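Local coordinates for protein glucuronan lyase A (Trichoderma reesei, PDB 2ZZJ) that probably cleaves beta-1,4-linked glucuronan within the chain as an endo-acting polysaccharide lyase, on a beta-jelly-roll fold that binds a calcium ion, at residues A[13-19]-A[53-59]; A[29-33]-A[150-154]; A[36-42]-A[216-222]. All coordinates share one frame; numbering follows the deposited sequence.

Contact 1: A[13-19]-A[53-59]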
loop_
_atom_site.group_PDB
_atom_site.type_symbol
_atom_site.label_atom_id
_atom_site.label_comp_id
_atom_site.label_asym_id
_atom_site.label_seq_id
_atom_site.Cartn_x
_atom_site.Cartn_y
_atom_site.Cartn_z
ATOM N N TRP A 13 -0.261 -4.669 -14.997
ATOM C CA TRP A 13 -1.126 -4.729 -13.814
ATOM C C TRP A 13 -2.358 -5.520 -14.209
ATOM O O TRP A 13 -2.839 -5.384 -15.339
ATOM C CB TRP A 13 -1.555 -3.328 -13.393
ATOM C CG TRP A 13 -0.397 -2.470 -13.032
ATOM C CD1 TRP A 13 0.166 -1.488 -13.791
ATOM C CD2 TRP A 13 0.343 -2.514 -11.808
ATOM N NE1 TRP A 13 1.221 -0.914 -13.110
ATOM C CE2 TRP A 13 1.356 -1.545 -11.896
ATOM C CE3 TRP A 13 0.241 -3.286 -10.641
ATOM C CZ2 TRP A 13 2.272 -1.307 -10.843
ATOM C CZ3 TRP A 13 1.156 -3.049 -9.594
ATOM C CH2 TRP A 13 2.151 -2.059 -9.713
ATOM N N ASP A 14 -2.828 -6.353 -13.290
ATOM C CA ASP A 14 -4.008 -7.199 -13.504
ATOM C C ASP A 14 -5.296 -6.401 -13.581
ATOM O O ASP A 14 -6.224 -6.772 -14.320
ATOM C CB ASP A 14 -4.083 -8.234 -12.374
ATOM C CG ASP A 14 -2.873 -9.190 -12.380
ATOM O OD1 ASP A 14 -2.618 -9.798 -13.449
ATOM O OD2 ASP A 14 -2.166 -9.336 -11.350
ATOM N N TYR A 15 -5.373 -5.315 -12.813
ATOM C CA TYR A 15 -6.601 -4.557 -12.693
ATOM C C TYR A 15 -6.261 -3.114 -12.329
ATOM O O TYR A 15 -5.276 -2.876 -11.614
ATOM C CB TYR A 15 -7.501 -5.172 -11.625
ATOM C CG TYR A 15 -8.894 -4.565 -11.607
ATOM C CD1 TYR A 15 -9.805 -4.805 -12.650
ATOM C CD2 TYR A 15 -9.295 -3.741 -10.553
ATOM C CE1 TYR A 15 -11.088 -4.227 -12.624
ATOM C CE2 TYR A 15 -10.560 -3.166 -10.515
ATOM C CZ TYR A 15 -11.441 -3.400 -11.553
ATOM O OH TYR A 15 -12.689 -2.823 -11.478
ATOM N N VAL A 16 -7.060 -2.189 -12.866
ATOM C CA VAL A 16 -6.963 -0.742 -12.607
ATOM C C VAL A 16 -8.289 -0.280 -12.017
ATOM O O VAL A 16 -9.327 -0.391 -12.661
ATOM C CB VAL A 16 -6.618 0.020 -13.889
ATOM C CG1 VAL A 16 -6.440 1.533 -13.621
ATOM C CG2 VAL A 16 -5.354 -0.584 -14.497
ATOM N N ARG A 17 -8.251 0.218 -10.784
ATOM C CA ARG A 17 -9.470 0.599 -10.039
ATOM C C ARG A 17 -9.496 2.118 -9.958
ATOM O O ARG A 17 -8.552 2.713 -9.442
ATOM C CB ARG A 17 -9.437 -0.028 -8.651
ATOM C CG ARG A 17 -10.636 0.262 -7.733
ATOM C CD ARG A 17 -10.529 -0.475 -6.357
ATOM N NE ARG A 17 -10.467 -1.917 -6.521
ATOM C CZ ARG A 17 -9.340 -2.644 -6.616
ATOM N NH1 ARG A 17 -8.111 -2.083 -6.470
ATOM N NH2 ARG A 17 -9.453 -3.957 -6.841
ATOM N N LYS A 18 -10.532 2.739 -10.530
ATOM C CA LYS A 18 -10.688 4.198 -10.518
ATOM C C LYS A 18 -12.078 4.492 -9.997
ATOM O O LYS A 18 -12.977 4.796 -10.780
ATOM C CB LYS A 18 -10.609 4.788 -11.929
ATOM C CG LYS A 18 -9.456 4.375 -12.801
ATOM C CD LYS A 18 -9.897 4.515 -14.264
ATOM C CE LYS A 18 -9.246 3.462 -15.137
ATOM N NZ LYS A 18 -10.224 2.718 -16.026
ATOM N N GLU A 19 -12.254 4.395 -8.693
ATOM C CA GLU A 19 -13.553 4.514 -8.046
ATOM C C GLU A 19 -14.081 5.959 -8.100
ATOM O O GLU A 19 -13.329 6.939 -7.891
ATOM C CB GLU A 19 -13.409 4.015 -6.613
ATOM C CG GLU A 19 -14.559 3.295 -6.036
ATOM C CD GLU A 19 -14.202 2.528 -4.764
ATOM O OE1 GLU A 19 -15.037 1.696 -4.307
ATOM O OE2 GLU A 19 -13.106 2.744 -4.209
ATOM N N HIS A 53 -10.911 4.562 -3.986
ATOM C CA HIS A 53 -9.687 3.851 -4.402
ATOM C C HIS A 53 -9.288 4.271 -5.800
ATOM O O HIS A 53 -10.089 4.183 -6.742
ATOM C CB HIS A 53 -9.940 2.349 -4.516
ATOM C CG HIS A 53 -10.261 1.657 -3.241
ATOM N ND1 HIS A 53 -11.552 1.527 -2.772
ATOM C CD2 HIS A 53 -9.477 0.956 -2.389
ATOM C CE1 HIS A 53 -11.545 0.801 -1.675
ATOM N NE2 HIS A 53 -10.300 0.438 -1.421
ATOM N N SER A 54 -8.039 4.686 -5.968
ATOM C CA SER A 54 -7.444 4.790 -7.316
ATOM C C SER A 54 -6.161 3.944 -7.270
ATOM O O SER A 54 -5.134 4.412 -6.785
ATOM C CB SER A 54 -7.129 6.233 -7.687
ATOM O OG SER A 54 -8.292 6.974 -7.989
ATOM N N GLU A 55 -6.230 2.696 -7.735
ATOM C CA GLU A 55 -5.174 1.703 -7.476
ATOM C C GLU A 55 -4.904 0.841 -8.719
ATOM O O GLU A 55 -5.757 0.754 -9.632
ATOM C CB GLU A 55 -5.586 0.745 -6.328
ATOM C CG GLU A 55 -5.602 1.376 -4.911
ATOM C CD GLU A 55 -6.196 0.452 -3.860
ATOM O OE1 GLU A 55 -7.168 -0.295 -4.181
ATOM O OE2 GLU A 55 -5.689 0.456 -2.712
ATOM N N VAL A 56 -3.713 0.244 -8.751
ATOM C CA VAL A 56 -3.414 -0.810 -9.709
ATOM C C VAL A 56 -3.057 -2.049 -8.923
ATOM O O VAL A 56 -2.448 -1.954 -7.848
ATOM C CB VAL A 56 -2.304 -0.428 -10.675
ATOM C CG1 VAL A 56 -2.809 0.695 -11.601
ATOM C CG2 VAL A 56 -1.005 0.037 -9.880
ATOM N N ASP A 57 -3.487 -3.223 -9.422
ATOM C CA ASP A 57 -3.411 -4.456 -8.624
ATOM C C ASP A 57 -2.420 -5.412 -9.255
ATOM O O ASP A 57 -2.438 -5.620 -10.489
ATOM C CB ASP A 57 -4.744 -5.229 -8.563
ATOM C CG ASP A 57 -5.876 -4.468 -7.883
ATOM O OD1 ASP A 57 -5.645 -3.347 -7.384
ATOM O OD2 ASP A 57 -7.037 -5.007 -7.918
ATOM N N HIS A 58 -1.568 -5.984 -8.414
ATOM C CA HIS A 58 -0.755 -7.138 -8.784
ATOM C C HIS A 58 -1.307 -8.288 -7.967
ATOM O O HIS A 58 -1.081 -8.354 -6.773
ATOM C CB HIS A 58 0.715 -6.919 -8.431
ATOM C CG HIS A 58 1.574 -8.128 -8.637
ATOM N ND1 HIS A 58 1.831 -8.650 -9.892
ATOM C CD2 HIS A 58 2.260 -8.900 -7.762
ATOM C CE1 HIS A 58 2.627 -9.701 -9.777
ATOM N NE2 HIS A 58 2.895 -9.880 -8.498
ATOM N N ASN A 59 -2.049 -9.184 -8.610
ATOM C CA ASN A 59 -2.769 -10.220 -7.842
ATOM C C ASN A 59 -1.929 -11.132 -6.973
ATOM O O ASN A 59 -2.332 -11.499 -5.865
ATOM C CB ASN A 59 -3.676 -11.027 -8.784
ATOM C CG ASN A 59 -4.866 -10.225 -9.252
ATOM O OD1 ASN A 59 -5.314 -9.310 -8.552
ATOM N ND2 ASN A 59 -5.374 -10.539 -10.455
HETATM O O HOH W 1 0.332 -7.798 -12.115
#
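R17 and E55 form a hydrogen-bonded pair in an antiparallel contact within one sheet of the jelly roll, where strand 15-18 lies along strand 53-58, their axes 4.7 Å apart at 173°. R17 N donates to E55 O at 2.8 Å, and E55 N to R17 O. On the face carrying R17, E55 and D57, the arginine bends at chi3 (-60°), bringing its guanidinium end-on to D57. R17 NH1 donates to D57 OD1 at 2.9 Å and R17 NH2 to D57 OD2 at 2.8 Å, each on the syn lone pair, the planes 22° apart. R17 NH1 also makes a weak bond to E55 OE1 (3.1 Å); E55 is mainly held from outside, OE2 by Q91 and OE1 by a salt bridge to R196. An alanine here takes away both nitrogens that grip D57, and the carboxylate would probably be freer to turn, R196 offering a long, weak pairing. E19 OE2 accepts H53 N at 2.9 Å and D14 OD2 accepts N59 N at 2.7 Å. On the other face, V56 CG2 sits 3.4 Å from the centroid of the W13 six-membered ring. The ion pairs thus tether D57 across the strands, whereas V56 and W13 meet apolarly.

Contact 2: A[29-33]-A[150-154]. With CA (calcium ion), chain B.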
loop_
_atom_site.group_PDB
_atom_site.type_symbol
_atom_site.label_atom_id
_atom_site.label_comp_id
_atom_site.label_asym_id
_atom_site.label_seq_id
_atom_site.Cartn_x
_atom_site.Cartn_y
_atom_site.Cartn_z
ATOM N N ASN A 29 5.752 13.636 -17.634
ATOM C CA ASN A 29 6.317 14.878 -17.064
ATOM C C ASN A 29 6.799 14.797 -15.631
ATOM O O ASN A 29 7.629 15.595 -15.212
ATOM C CB ASN A 29 5.340 16.058 -17.197
ATOM C CG ASN A 29 4.020 15.824 -16.469
ATOM O OD1 ASN A 29 3.589 14.679 -16.264
ATOM N ND2 ASN A 29 3.352 16.922 -16.096
ATOM N N VAL A 30 6.262 13.843 -14.869
ATOM C CA VAL A 30 6.644 13.656 -13.471
ATOM C C VAL A 30 6.971 12.173 -13.387
ATOM O O VAL A 30 6.073 11.344 -13.384
ATOM C CB VAL A 30 5.482 14.016 -12.506
ATOM C CG1 VAL A 30 5.886 13.757 -11.047
ATOM C CG2 VAL A 30 5.025 15.499 -12.703
ATOM N N VAL A 31 8.261 11.864 -13.401
ATOM C CA VAL A 31 8.739 10.491 -13.600
ATOM C C VAL A 31 9.919 10.229 -12.674
ATOM O O VAL A 31 10.769 11.093 -12.505
ATOM C CB VAL A 31 9.145 10.261 -15.085
ATOM C CG1 VAL A 31 9.938 8.980 -15.247
ATOM C CG2 VAL A 31 7.909 10.239 -15.977
ATOM N N PHE A 32 9.985 9.035 -12.068
ATOM C CA PHE A 32 11.132 8.708 -11.257
ATOM C C PHE A 32 12.318 8.156 -12.092
ATOM O O PHE A 32 13.464 8.563 -11.897
ATOM C CB PHE A 32 10.753 7.723 -10.129
ATOM C CG PHE A 32 11.930 7.266 -9.310
ATOM C CD1 PHE A 32 12.631 8.178 -8.503
ATOM C CD2 PHE A 32 12.342 5.931 -9.351
ATOM C CE1 PHE A 32 13.747 7.778 -7.755
ATOM C CE2 PHE A 32 13.463 5.502 -8.593
ATOM C CZ PHE A 32 14.173 6.439 -7.797
ATOM N N LYS A 33 12.039 7.241 -13.001
ATOM C CA LYS A 33 13.080 6.608 -13.827
ATOM C C LYS A 33 12.472 6.376 -15.197
ATOM O O LYS A 33 11.260 6.119 -15.300
ATOM C CB LYS A 33 13.522 5.285 -13.179
ATOM C CG LYS A 33 14.774 4.664 -13.769
ATOM C CD LYS A 33 15.111 3.275 -13.157
ATOM C CE LYS A 33 15.382 3.337 -11.637
ATOM N NZ LYS A 33 15.837 2.016 -11.006
ATOM N N ALA A 150 8.496 15.398 -3.871
ATOM C CA ALA A 150 9.739 14.665 -4.054
ATOM C C ALA A 150 9.478 13.158 -4.173
ATOM O O ALA A 150 8.681 12.617 -3.404
ATOM C CB ALA A 150 10.663 14.926 -2.851
ATOM N N TRP A 151 10.205 12.484 -5.065
ATOM C CA TRP A 151 10.110 11.007 -5.165
ATOM C C TRP A 151 10.717 10.349 -3.941
ATOM O O TRP A 151 11.903 10.601 -3.591
ATOM C CB TRP A 151 10.814 10.487 -6.413
ATOM C CG TRP A 151 10.022 10.737 -7.657
ATOM C CD1 TRP A 151 10.191 11.749 -8.575
ATOM C CD2 TRP A 151 8.913 9.972 -8.091
ATOM N NE1 TRP A 151 9.253 11.630 -9.571
ATOM C CE2 TRP A 151 8.456 10.541 -9.299
ATOM C CE3 TRP A 151 8.243 8.849 -7.566
ATOM C CZ2 TRP A 151 7.362 10.023 -9.998
ATOM C CZ3 TRP A 151 7.173 8.332 -8.257
ATOM C CH2 TRP A 151 6.736 8.924 -9.468
ATOM N N HIS A 152 9.936 9.499 -3.293
ATOM C CA HIS A 152 10.407 8.664 -2.188
ATOM C C HIS A 152 10.409 7.199 -2.592
ATOM O O HIS A 152 9.681 6.826 -3.476
ATOM C CB HIS A 152 9.511 8.862 -0.974
ATOM C CG HIS A 152 9.519 10.277 -0.485
ATOM N ND1 HIS A 152 10.655 10.877 0.031
ATOM C CD2 HIS A 152 8.539 11.210 -0.442
ATOM C CE1 HIS A 152 10.369 12.126 0.363
ATOM N NE2 HIS A 152 9.085 12.350 0.113
ATOM N N ARG A 153 11.260 6.400 -1.954
ATOM C CA ARG A 153 11.490 5.048 -2.363
ATOM C C ARG A 153 11.336 4.165 -1.156
ATOM O O ARG A 153 12.024 4.362 -0.134
ATOM C CB ARG A 153 12.917 4.886 -2.956
ATOM C CG ARG A 153 13.167 5.688 -4.258
ATOM C CD ARG A 153 13.632 7.141 -4.002
ATOM N NE ARG A 153 14.897 7.224 -3.264
ATOM C CZ ARG A 153 15.270 8.298 -2.552
ATOM N NH1 ARG A 153 14.470 9.373 -2.470
ATOM N NH2 ARG A 153 16.431 8.295 -1.901
ATOM N N VAL A 154 10.464 3.164 -1.286
ATOM C CA VAL A 154 10.062 2.314 -0.166
ATOM C C VAL A 154 10.461 0.893 -0.525
ATOM O O VAL A 154 10.215 0.442 -1.665
ATOM C CB VAL A 154 8.518 2.355 0.085
ATOM C CG1 VAL A 154 8.098 1.330 1.156
ATOM C CG2 VAL A 154 8.051 3.766 0.486
HETATM CA CA CA B . 9.335 4.830 -15.001
HETATM O O HOH W 2 9.587 14.044 -11.204
HETATM O O HOH W 3 9.430 4.336 -17.435
HETATM O O HOH W 4 10.997 3.162 -14.491
#
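W151 and F32, the two residues most covered here, meet through the beta carbon of the phenylalanine, which is set down on the indole. F32 CB lies 3.7 Å from the centroid of the W151 six-membered ring and 16° off its normal, the geometry of a CH-pi contact; the nearest ring atom to F32 CB is W151 CD2, at 3.5 Å. The two rings meet obliquely, planes 50° apart. CG of F32 is trans to the backbone nitrogen (chi1 176°), a setting that carries the phenyl ring past the indole, with F32 CD1 3.6 Å from W151 CB. Beyond that point the ring reaches R153, whose CG lies 3.8 Å from F32 CZ. The arginine doubles back on its own segment, R153 NH1 donating to W151 O at 3.1 Å, while its NE forms a salt bridge with D236. On the benzo ring, V30 CG1 touches W151 CZ2 at 4.1 Å; on the pyrrole ring, W151 NE1 donates to a water at 2.9 Å. W220 and D222 of strand 216-227 also touch the tryptophan. One residue past F32, K33 O binds calcium at 2.3 Å. The arrangement is therefore a near-surface aromatic contact between W151, beside strand 152-160, and the irregular segment leading into the calcium site of this jelly roll.

Contact 3: A[36-42]-A[216-222]; sequences SALKMTQ and FRQVWYD. With CA (calcium ion), chain B.
S36, just before strand 37-42, and D222, within strand 216-227, share a calcium ion at one end of the paired stretch, an unusual feature for a beta ladder. S36 O binds the metal at 2.4 Å, and D222 grips it with both carboxylate oxygens, OD1 at 2.4 Å and OD2 at 2.6 Å. That shared ion explains why two acceptors, S36 O and D222 OD2, can lie 3.3 Å apart without a hydrogen bond. Main-chain oxygens of D7 and K33 and two waters complete the seven ligands. From there strands 37-42 and 216-222 run antiparallel at 154°, with six backbone bonds in reciprocal pairs, L38 with Y221, M40 with V219 and Q42 with R217; M40 N to V219 O measures 2.8 Å. On the face bearing K39, T41, Q218 and W220, the lysine's aliphatic stem runs alongside the indole, extended through its first two torsions (chi1 -179°), and places K39 CG over the five-membered ring of W220, 3.9 Å from its centroid. T41 CB meets F216 CE1 at 3.7 Å. The other face carries a Met-aromatic contact, M40 SD lying obliquely 3.7 Å from Y221 CD2, while the buried Y221 OH bonds to I89 O. Strand 37-43 is flanked by strands 23-27 and 216-227, the latter pairs onward with strand 66-76, and L199 and helix 202-207 cover the face holding Q42 and R217.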
loop_
_atom_site.group_PDB
_atom_site.type_symbol
_atom_site.label_atom_id
_atom_site.label_comp_id
_atom_site.label_asym_id
_atom_site.label_seq_id
_atom_site.Cartn_x
_atom_site.Cartn_y
_atom_site.Cartn_z
ATOM N N SER A 36 8.256 7.268 -18.137
ATOM C CA SER A 36 6.866 7.052 -17.814
ATOM C C SER A 36 6.705 6.868 -16.318
ATOM O O SER A 36 7.588 6.300 -15.667
ATOM C CB SER A 36 6.378 5.792 -18.512
ATOM O OG SER A 36 4.966 5.768 -18.502
ATOM N N ALA A 37 5.591 7.353 -15.788
ATOM C CA ALA A 37 5.170 6.974 -14.424
ATOM C C ALA A 37 3.644 6.927 -14.384
ATOM O O ALA A 37 2.993 7.294 -15.367
ATOM C CB ALA A 37 5.720 7.952 -13.422
ATOM N N LEU A 38 3.070 6.528 -13.250
ATOM C CA LEU A 38 1.625 6.503 -13.100
ATOM C C LEU A 38 1.191 7.609 -12.192
ATOM O O LEU A 38 1.850 7.851 -11.188
ATOM C CB LEU A 38 1.163 5.171 -12.520
ATOM C CG LEU A 38 1.411 3.964 -13.428
ATOM C CD1 LEU A 38 1.038 2.651 -12.722
ATOM C CD2 LEU A 38 0.629 4.090 -14.754
ATOM N N LYS A 39 0.102 8.289 -12.557
ATOM C CA LYS A 39 -0.490 9.333 -11.713
ATOM C C LYS A 39 -1.846 8.841 -11.219
ATOM O O LYS A 39 -2.697 8.450 -12.026
ATOM C CB LYS A 39 -0.664 10.635 -12.498
ATOM C CG LYS A 39 -1.263 11.763 -11.658
ATOM C CD LYS A 39 -1.355 13.074 -12.435
ATOM C CE LYS A 39 -2.311 12.932 -13.622
ATOM N NZ LYS A 39 -2.693 14.331 -14.074
ATOM N N MET A 40 -2.047 8.828 -9.900
ATOM C CA MET A 40 -3.325 8.447 -9.305
ATOM C C MET A 40 -3.948 9.702 -8.707
ATOM O O MET A 40 -3.260 10.457 -8.006
ATOM C CB MET A 40 -3.146 7.422 -8.171
ATOM C CG MET A 40 -2.936 5.965 -8.625
ATOM S SD MET A 40 -1.545 5.796 -9.714
ATOM C CE MET A 40 -1.253 4.034 -9.512
ATOM N N THR A 41 -5.225 9.932 -8.987
ATOM C CA THR A 41 -5.950 11.061 -8.350
ATOM C C THR A 41 -7.262 10.603 -7.737
ATOM O O THR A 41 -7.873 9.589 -8.182
ATOM C CB THR A 41 -6.184 12.262 -9.318
ATOM O OG1 THR A 41 -7.336 12.018 -10.145
ATOM C CG2 THR A 41 -4.957 12.513 -10.171
ATOM N N GLN A 42 -7.685 11.314 -6.696
ATOM C CA GLN A 42 -9.014 11.115 -6.122
ATOM C C GLN A 42 -9.644 12.468 -5.792
ATOM O O GLN A 42 -8.935 13.436 -5.498
ATOM C CB GLN A 42 -8.981 10.237 -4.868
ATOM C CG GLN A 42 -9.124 8.727 -5.168
ATOM C CD GLN A 42 -10.539 8.425 -5.702
ATOM O OE1 GLN A 42 -11.464 9.227 -5.495
ATOM N NE2 GLN A 42 -10.706 7.289 -6.392
ATOM N N PHE A 216 -9.046 17.500 -4.036
ATOM C CA PHE A 216 -8.427 16.871 -5.189
ATOM C C PHE A 216 -7.005 16.470 -4.816
ATOM O O PHE A 216 -6.129 17.330 -4.644
ATOM C CB PHE A 216 -8.402 17.827 -6.377
ATOM C CG PHE A 216 -7.753 17.259 -7.612
ATOM C CD1 PHE A 216 -8.278 16.113 -8.227
ATOM C CD2 PHE A 216 -6.649 17.904 -8.205
ATOM C CE1 PHE A 216 -7.703 15.589 -9.415
ATOM C CE2 PHE A 216 -6.074 17.386 -9.358
ATOM C CZ PHE A 216 -6.595 16.215 -9.957
ATOM N N ARG A 217 -6.782 15.169 -4.728
ATOM C CA ARG A 217 -5.521 14.640 -4.198
ATOM C C ARG A 217 -4.772 13.905 -5.293
ATOM O O ARG A 217 -5.389 13.162 -6.044
ATOM C CB ARG A 217 -5.803 13.702 -3.034
ATOM C CG ARG A 217 -6.397 14.389 -1.775
ATOM C CD ARG A 217 -5.254 15.032 -0.975
ATOM N NE ARG A 217 -5.741 15.872 0.123
ATOM C CZ ARG A 217 -4.987 16.273 1.143
ATOM N NH1 ARG A 217 -3.698 15.889 1.227
ATOM N NH2 ARG A 217 -5.534 17.029 2.107
ATOM N N GLN A 218 -3.453 14.091 -5.369
ATOM C CA GLN A 218 -2.631 13.469 -6.430
ATOM C C GLN A 218 -1.368 12.807 -5.880
ATOM O O GLN A 218 -0.624 13.420 -5.098
ATOM C CB GLN A 218 -2.195 14.489 -7.473
ATOM C CG GLN A 218 -3.318 15.424 -7.980
ATOM C CD GLN A 218 -2.765 16.485 -8.849
ATOM O OE1 GLN A 218 -2.552 17.620 -8.412
ATOM N NE2 GLN A 218 -2.509 16.132 -10.090
ATOM N N VAL A 219 -1.117 11.569 -6.316
ATOM C CA VAL A 219 0.080 10.812 -5.914
ATOM C C VAL A 219 0.586 10.095 -7.176
ATOM O O VAL A 219 -0.238 9.543 -7.934
ATOM C CB VAL A 219 -0.213 9.780 -4.803
ATOM C CG1 VAL A 219 1.139 9.034 -4.420
ATOM C CG2 VAL A 219 -0.842 10.462 -3.562
ATOM N N TRP A 220 1.893 10.143 -7.424
ATOM C CA TRP A 220 2.524 9.475 -8.560
ATOM C C TRP A 220 3.251 8.219 -8.066
ATOM O O TRP A 220 3.669 8.176 -6.893
ATOM C CB TRP A 220 3.531 10.394 -9.235
ATOM C CG TRP A 220 2.923 11.547 -9.979
ATOM C CD1 TRP A 220 2.815 11.687 -11.344
ATOM C CD2 TRP A 220 2.321 12.700 -9.413
ATOM N NE1 TRP A 220 2.198 12.902 -11.659
ATOM C CE2 TRP A 220 1.888 13.530 -10.485
ATOM C CE3 TRP A 220 2.102 13.127 -8.102
ATOM C CZ2 TRP A 220 1.242 14.737 -10.270
ATOM C CZ3 TRP A 220 1.477 14.368 -7.898
ATOM C CH2 TRP A 220 1.055 15.142 -8.970
ATOM N N TYR A 221 3.392 7.216 -8.946
ATOM C CA TYR A 221 4.086 5.977 -8.625
ATOM C C TYR A 221 4.986 5.580 -9.770
ATOM O O TYR A 221 4.703 5.901 -10.938
ATOM C CB TYR A 221 3.079 4.841 -8.428
ATOM C CG TYR A 221 2.243 4.986 -7.193
ATOM C CD1 TYR A 221 2.624 4.341 -6.008
ATOM C CD2 TYR A 221 1.102 5.762 -7.191
ATOM C CE1 TYR A 221 1.838 4.467 -4.819
ATOM C CE2 TYR A 221 0.313 5.915 -6.011
ATOM C CZ TYR A 221 0.689 5.250 -4.861
ATOM O OH TYR A 221 -0.134 5.378 -3.765
ATOM N N ASP A 222 6.012 4.817 -9.454
ATOM C CA ASP A 222 6.910 4.298 -10.483
ATOM C C ASP A 222 7.731 3.148 -9.917
ATOM O O ASP A 222 7.817 2.986 -8.698
ATOM C CB ASP A 222 7.832 5.441 -10.925
ATOM C CG ASP A 222 8.443 5.216 -12.319
ATOM O OD1 ASP A 222 8.238 4.130 -12.932
ATOM O OD2 ASP A 222 9.134 6.142 -12.767
HETATM CA CA CA B . 9.335 4.830 -15.001
HETATM O O HOH W 3 9.430 4.336 -17.435
HETATM O O HOH W 4 10.997 3.162 -14.491
#

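Contacts 2 and 3 converge on the same calcium ion, their centres about 10 Å apart. Contact 2 supplies the K33 carbonyl and contact 3 supplies S36 and D222, and D222 OD2 also receives a weak bond from F32 N and probably one from K33 N, each at 3.1 Å. W151 CH2 packs 3.5 Å from W220 CB, joining the aromatic residues of the two. Contact 1 belongs to the other sheet, its centre about 12 Å from that of contact 3 and about 19 Å from that of contact 2, which it does not touch. S54 OG and T41 O, 2.7 Å apart, probably link the sheets by a hydrogen bond. The W13 side chain remains about 10 Å from the calcium ion.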